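Local coordinates for protein porphyranase B (Zobellia galactanivorans, PDB 3JUU) that hydrolyses the sulfated red-algal polysaccharide porphyran, cutting (1->4) linkages between beta-D-galactopyranose and alpha-L-galactopyranose-6-sulfate, at residues 136-141 and 232-237; 165-170 and 202-207. All coordinates share one frame; numbering follows the deposited sequence.

Contact 1. Residues 136-141 and 232-237; sequences GCDKRT and FDIEMY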
loop_
_atom_site.group_PDB
_atom_site.type_symbol
_atom_site.label_atom_id
_atom_site.label_comp_id
_atom_site.label_asym_id
_atom_site.label_seq_id
_atom_site.Cartn_x
_atom_site.Cartn_y
_atom_site.Cartn_z
ATOM N N GLY A 136 -23.041 6.350 10.588
ATOM C CA GLY A 136 -22.752 7.176 11.808
ATOM C C GLY A 136 -21.265 7.588 11.817
ATOM O O GLY A 136 -20.682 7.958 10.793
ATOM N N CYS A 137 -20.650 7.470 12.981
ATOM C CA CYS A 137 -19.229 7.885 13.121
ATOM C C CYS A 137 -18.215 7.048 12.292
ATOM O O CYS A 137 -17.088 7.525 12.051
ATOM C CB CYS A 137 -18.849 7.847 14.600
ATOM S SG CYS A 137 -19.710 9.200 15.530
ATOM N N ASP A 138 -18.607 5.864 11.845
ATOM C CA ASP A 138 -17.737 5.045 10.968
ATOM C C ASP A 138 -17.489 5.631 9.598
ATOM O O ASP A 138 -16.683 5.105 8.850
ATOM C CB ASP A 138 -18.263 3.627 10.808
ATOM C CG ASP A 138 -18.233 2.812 12.130
ATOM O OD1 ASP A 138 -17.584 3.218 13.134
ATOM O OD2 ASP A 138 -18.852 1.765 12.076
ATOM N N LYS A 139 -18.118 6.770 9.273
ATOM C CA LYS A 139 -17.827 7.496 8.031
ATOM C C LYS A 139 -16.459 8.191 8.098
ATOM O O LYS A 139 -15.962 8.675 7.084
ATOM C CB LYS A 139 -18.942 8.569 7.768
ATOM C CG LYS A 139 -20.331 7.941 7.374
ATOM C CD LYS A 139 -21.351 9.096 7.024
ATOM C CE LYS A 139 -22.760 8.704 7.354
ATOM N NZ LYS A 139 -23.178 7.523 6.446
ATOM N N ARG A 140 -15.884 8.333 9.294
ATOM C CA ARG A 140 -14.523 8.903 9.465
ATOM C C ARG A 140 -13.570 7.940 8.732
ATOM O O ARG A 140 -13.904 6.797 8.485
ATOM C CB ARG A 140 -14.125 8.952 10.955
ATOM C CG ARG A 140 -14.075 7.563 11.585
ATOM C CD ARG A 140 -14.043 7.704 13.136
ATOM N NE ARG A 140 -14.156 6.400 13.804
ATOM C CZ ARG A 140 -13.152 5.572 14.134
ATOM N NH1 ARG A 140 -11.895 5.861 13.903
ATOM N NH2 ARG A 140 -13.435 4.407 14.707
ATOM N N THR A 141 -12.392 8.459 8.367
ATOM C CA THR A 141 -11.386 7.691 7.642
ATOM C C THR A 141 -10.353 7.150 8.598
ATOM O O THR A 141 -9.871 7.892 9.474
ATOM C CB THR A 141 -10.684 8.613 6.646
ATOM O OG1 THR A 141 -11.691 9.041 5.716
ATOM C CG2 THR A 141 -9.585 7.829 5.862
ATOM N N PHE A 232 -8.890 2.001 15.313
ATOM C CA PHE A 232 -8.985 1.329 13.996
ATOM C C PHE A 232 -9.876 0.085 14.165
ATOM O O PHE A 232 -9.370 -1.030 14.170
ATOM C CB PHE A 232 -7.573 0.976 13.509
ATOM C CG PHE A 232 -6.837 2.150 12.822
ATOM C CD1 PHE A 232 -7.234 3.489 13.017
ATOM C CD2 PHE A 232 -5.766 1.891 11.961
ATOM C CE1 PHE A 232 -6.558 4.594 12.405
ATOM C CE2 PHE A 232 -5.087 3.012 11.317
ATOM C CZ PHE A 232 -5.529 4.368 11.501
ATOM N N ASP A 233 -11.205 0.296 14.334
ATOM C CA ASP A 233 -12.083 -0.842 14.536
ATOM C C ASP A 233 -13.102 -0.916 13.398
ATOM O O ASP A 233 -14.220 -1.473 13.600
ATOM C CB ASP A 233 -12.775 -0.732 15.892
ATOM C CG ASP A 233 -13.478 0.600 16.078
ATOM O OD1 ASP A 233 -13.437 1.464 15.181
ATOM O OD2 ASP A 233 -13.985 0.839 17.210
ATOM N N ILE A 234 -12.749 -0.305 12.238
ATOM C CA ILE A 234 -13.682 -0.251 11.055
ATOM C C ILE A 234 -13.074 -1.165 9.981
ATOM O O ILE A 234 -11.848 -1.167 9.806
ATOM C CB ILE A 234 -13.915 1.216 10.458
ATOM C CG1 ILE A 234 -14.371 2.216 11.564
ATOM C CG2 ILE A 234 -15.013 1.160 9.350
ATOM C CD1 ILE A 234 -14.139 3.632 11.278
ATOM N N GLU A 235 -13.919 -1.907 9.275
ATOM C CA GLU A 235 -13.470 -2.785 8.163
ATOM C C GLU A 235 -12.595 -2.021 7.178
ATOM O O GLU A 235 -12.905 -0.867 6.807
ATOM C CB GLU A 235 -14.739 -3.309 7.378
ATOM C CG GLU A 235 -14.371 -4.400 6.381
ATOM C CD GLU A 235 -15.620 -4.893 5.620
ATOM O OE1 GLU A 235 -16.688 -4.306 5.833
ATOM O OE2 GLU A 235 -15.506 -5.739 4.753
ATOM N N MET A 236 -11.487 -2.631 6.772
ATOM C CA MET A 236 -10.590 -1.958 5.822
ATOM C C MET A 236 -10.299 -2.860 4.630
ATOM O O MET A 236 -10.511 -4.063 4.687
ATOM C CB MET A 236 -9.282 -1.511 6.492
ATOM C CG MET A 236 -9.548 -0.269 7.361
ATOM S SD MET A 236 -8.040 0.691 7.744
ATOM C CE MET A 236 -7.337 -0.178 9.097
ATOM N N TYR A 237 -9.819 -2.244 3.533
ATOM C CA TYR A 237 -9.616 -2.892 2.217
ATOM C C TYR A 237 -8.209 -2.650 1.816
ATOM O O TYR A 237 -7.697 -1.529 2.109
ATOM C CB TYR A 237 -10.546 -2.250 1.151
ATOM C CG TYR A 237 -12.032 -2.415 1.541
ATOM C CD1 TYR A 237 -12.807 -3.509 1.030
ATOM C CD2 TYR A 237 -12.624 -1.562 2.519
ATOM C CE1 TYR A 237 -14.175 -3.678 1.411
ATOM C CE2 TYR A 237 -13.967 -1.743 2.923
ATOM C CZ TYR A 237 -14.714 -2.824 2.367
ATOM O OH TYR A 237 -16.031 -3.003 2.774
HETATM O O HOH W 1 -16.381 1.716 15.040
#
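The charged part of this contact is a salt bridge from R140 to D233, with NH2 of R140 3.0 Å from OD1 of D233. The carboxylate oxygen lies at the edge of the guanidinium, close to its plane; the planes of the two groups are 58° apart, and one nitrogen meets one oxygen in place of a two-pronged pairing. The other terminal nitrogen, NH1, donates to the backbone O of D231, and Y182 adds a cation-pi contact; the arginine head is thus gripped by several partners, which should hold its rotation.

Apolar packing centres on I234. CG1 stands anti to its own carbonyl carbon and beside the backbone N (chi1 -53°), which points this branch at the 136-141 loop and sets the CD1 methyl 3.5 Å above the R140 guanidinium plane, nearer its border than its middle; CD1 is 3.6 Å from CZ of R140. The inner part of the same branch meets D138, where CG1 of I234 lies 3.7 Å from OD1.

Water links the two acids. It donates to OD1 of D138 at 2.7 Å and, more weakly, to OD1 of D233 at 3.0 Å. These two carboxylate oxygens stay 4.9 Å apart, and the water together with the nearby arginine probably eases their like charges.

The backbone of 137-139 forms a short 3-10 turn, and the C137-C180 disulfide ties it to a further loop. Loop-to-loop packing of this kind joins the connections leading into strands 141-150 and 237-242 of the GH16 jelly roll, the former carrying E143, the likely nucleophile.

Contact 2. Residues 165-170 and 202-207; sequences QTMNSN and HVYGVW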
loop_
_atom_site.group_PDB
_atom_site.type_symbol
_atom_site.label_atom_id
_atom_site.label_comp_id
_atom_site.label_asym_id
_atom_site.label_seq_id
_atom_site.Cartn_x
_atom_site.Cartn_y
_atom_site.Cartn_z
ATOM N N GLN A 165 14.947 4.274 0.746
ATOM C CA GLN A 165 15.680 3.175 1.369
ATOM C C GLN A 165 15.145 2.839 2.759
ATOM O O GLN A 165 15.871 2.295 3.537
ATOM C CB GLN A 165 17.176 3.459 1.407
ATOM C CG GLN A 165 17.542 4.781 2.023
ATOM C CD GLN A 165 19.025 5.089 1.754
ATOM O OE1 GLN A 165 19.480 5.012 0.619
ATOM N NE2 GLN A 165 19.776 5.345 2.802
ATOM N N THR A 166 13.877 3.147 3.019
ATOM C CA THR A 166 13.285 2.901 4.308
ATOM C C THR A 166 11.926 2.189 4.154
ATOM O O THR A 166 11.257 2.283 3.112
ATOM C CB THR A 166 13.157 4.239 5.078
ATOM O OG1 THR A 166 12.620 5.195 4.179
ATOM C CG2 THR A 166 14.570 4.817 5.458
ATOM N N MET A 167 11.492 1.511 5.202
ATOM C CA MET A 167 10.062 1.186 5.328
ATOM C C MET A 167 9.382 2.359 6.029
ATOM O O MET A 167 9.683 2.696 7.177
ATOM C CB MET A 167 9.863 -0.107 6.160
ATOM C CG MET A 167 8.395 -0.544 6.169
ATOM S SD MET A 167 8.325 -2.100 7.159
ATOM C CE MET A 167 6.579 -2.364 7.278
ATOM N N ASN A 168 8.467 3.003 5.326
ATOM C CA ASN A 168 7.804 4.197 5.768
ATOM C C ASN A 168 6.380 3.775 6.013
ATOM O O ASN A 168 5.648 3.491 5.039
ATOM C CB ASN A 168 7.825 5.172 4.565
ATOM C CG ASN A 168 9.224 5.574 4.249
ATOM O OD1 ASN A 168 9.937 6.004 5.135
ATOM N ND2 ASN A 168 9.650 5.343 3.018
ATOM N N SER A 169 5.987 3.695 7.303
ATOM C CA SER A 169 4.645 3.199 7.666
ATOM C C SER A 169 3.911 4.311 8.358
ATOM O O SER A 169 4.543 5.336 8.803
ATOM C CB SER A 169 4.754 2.028 8.643
ATOM O OG SER A 169 5.567 0.965 8.058
ATOM N N ASN A 170 2.591 4.237 8.356
ATOM C CA ASN A 170 1.811 5.356 8.909
ATOM C C ASN A 170 0.435 4.943 9.329
ATOM O O ASN A 170 -0.068 3.856 8.962
ATOM C CB ASN A 170 1.760 6.536 7.881
ATOM C CG ASN A 170 1.780 7.925 8.561
ATOM O OD1 ASN A 170 1.236 8.090 9.654
ATOM N ND2 ASN A 170 2.350 8.922 7.885
ATOM N N HIS A 202 11.272 -7.059 -0.577
ATOM C CA HIS A 202 11.167 -7.121 0.889
ATOM C C HIS A 202 9.778 -7.588 1.216
ATOM O O HIS A 202 8.830 -7.410 0.441
ATOM C CB HIS A 202 11.478 -5.708 1.511
ATOM C CG HIS A 202 12.914 -5.292 1.387
ATOM N ND1 HIS A 202 13.890 -5.669 2.301
ATOM C CD2 HIS A 202 13.553 -4.550 0.437
ATOM C CE1 HIS A 202 15.054 -5.133 1.941
ATOM N NE2 HIS A 202 14.872 -4.461 0.812
ATOM N N VAL A 203 9.641 -8.171 2.404
ATOM C CA VAL A 203 8.350 -8.530 2.875
ATOM C C VAL A 203 7.847 -7.450 3.828
ATOM O O VAL A 203 8.426 -7.253 4.871
ATOM C CB VAL A 203 8.329 -9.900 3.554
ATOM C CG1 VAL A 203 6.901 -10.160 4.088
ATOM C CG2 VAL A 203 8.677 -11.037 2.498
ATOM N N TYR A 204 6.760 -6.764 3.474
ATOM C CA TYR A 204 6.238 -5.691 4.337
ATOM C C TYR A 204 4.974 -6.237 4.976
ATOM O O TYR A 204 4.044 -6.668 4.276
ATOM C CB TYR A 204 5.870 -4.478 3.436
ATOM C CG TYR A 204 7.053 -3.903 2.694
ATOM C CD1 TYR A 204 8.029 -3.137 3.404
ATOM C CD2 TYR A 204 7.264 -4.130 1.302
ATOM C CE1 TYR A 204 9.158 -2.619 2.768
ATOM C CE2 TYR A 204 8.413 -3.614 0.664
ATOM C CZ TYR A 204 9.352 -2.862 1.390
ATOM O OH TYR A 204 10.435 -2.259 0.760
ATOM N N GLY A 205 4.889 -6.141 6.319
ATOM C CA GLY A 205 3.766 -6.753 7.034
ATOM C C GLY A 205 3.254 -5.840 8.142
ATOM O O GLY A 205 3.991 -5.022 8.676
ATOM N N VAL A 206 1.987 -5.992 8.466
ATOM C CA VAL A 206 1.425 -5.322 9.636
ATOM C C VAL A 206 0.551 -6.314 10.382
ATOM O O VAL A 206 -0.330 -6.995 9.794
ATOM C CB VAL A 206 0.632 -4.059 9.269
ATOM C CG1 VAL A 206 -0.620 -4.401 8.368
ATOM C CG2 VAL A 206 0.225 -3.284 10.562
ATOM N N TRP A 207 0.745 -6.369 11.705
ATOM C CA TRP A 207 -0.306 -7.005 12.586
ATOM C C TRP A 207 -1.261 -5.985 13.074
ATOM O O TRP A 207 -0.914 -5.142 13.930
ATOM C CB TRP A 207 0.350 -7.752 13.755
ATOM C CG TRP A 207 -0.616 -8.603 14.529
ATOM C CD1 TRP A 207 -1.864 -9.015 14.141
ATOM C CD2 TRP A 207 -0.426 -9.090 15.870
ATOM N NE1 TRP A 207 -2.436 -9.785 15.160
ATOM C CE2 TRP A 207 -1.565 -9.832 16.213
ATOM C CE3 TRP A 207 0.622 -8.978 16.794
ATOM C CZ2 TRP A 207 -1.722 -10.451 17.496
ATOM C CZ3 TRP A 207 0.471 -9.620 18.094
ATOM C CH2 TRP A 207 -0.698 -10.307 18.413
#
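M167 stretches its side chain fully, CG anti to the backbone N (chi1 -174°) and the chain straight on to CE, while Y204 turns its ring to the side away from its own carbonyl carbon (chi1 -62°); together these torsions lay the thioether along the rim of the phenol ring. The result is a Met-aromatic contact inside the beta-sandwich of the GH16 jelly roll, made between strands 166-174 and 202-210, which share no backbone hydrogen bonds here.

The sulfur approaches at the ring edge and not over a face. SD of M167 is 5.3 Å from the centroid of the Y204 ring and 89° off its normal, practically in the ring plane. The carbon before it makes the closest approach, CG of M167 lying 3.8 Å from CD1 of Y204. The two side chains run antiparallel alongside each other, the methionine passing the CD1-CE1 edge, and the backbones remain well apart, with CA of M167 7.9 Å from CA of Y204.

Both residues are buried, and neighbouring strands and a loop complete their surroundings. Q147 of strand 141-150 touches both side chains; L218 of strand 213-218 packs on M167, and L193, in the loop after strand 185-192, on Y204. Strand 166-174 pairs with strand 141-150, N168 with the probable proton donor E148, whose side chain is about 8 Å from that of M167.

Beyond the ring, the methionine chain carries on toward G205. There the terminal methyl, CE of M167, stops 4.0 Å from the carbonyl O of G205.

In the fold
From the N terminus the chain reaches residues 136-141, the loop entering strand 141-150, then runs through that strand and the loop after it to 165-170 on strand 166-174. It next passes through strand 185-192 to 202-207, where contact 2 closes a loop of 31 intervening residues. Strands 213-218 and 221-226 follow before 232-237 comes back to the first segment, closing contact 1 across 90 residues. Contact 2 is therefore nested within contact 1. Their centres are 22 Å apart and they do not touch: contact 1 ties two loops at one end of the fold, whereas contact 2 joins two strands in the sandwich interior. Strand 141-150, bearing E143 and E148, links their surroundings.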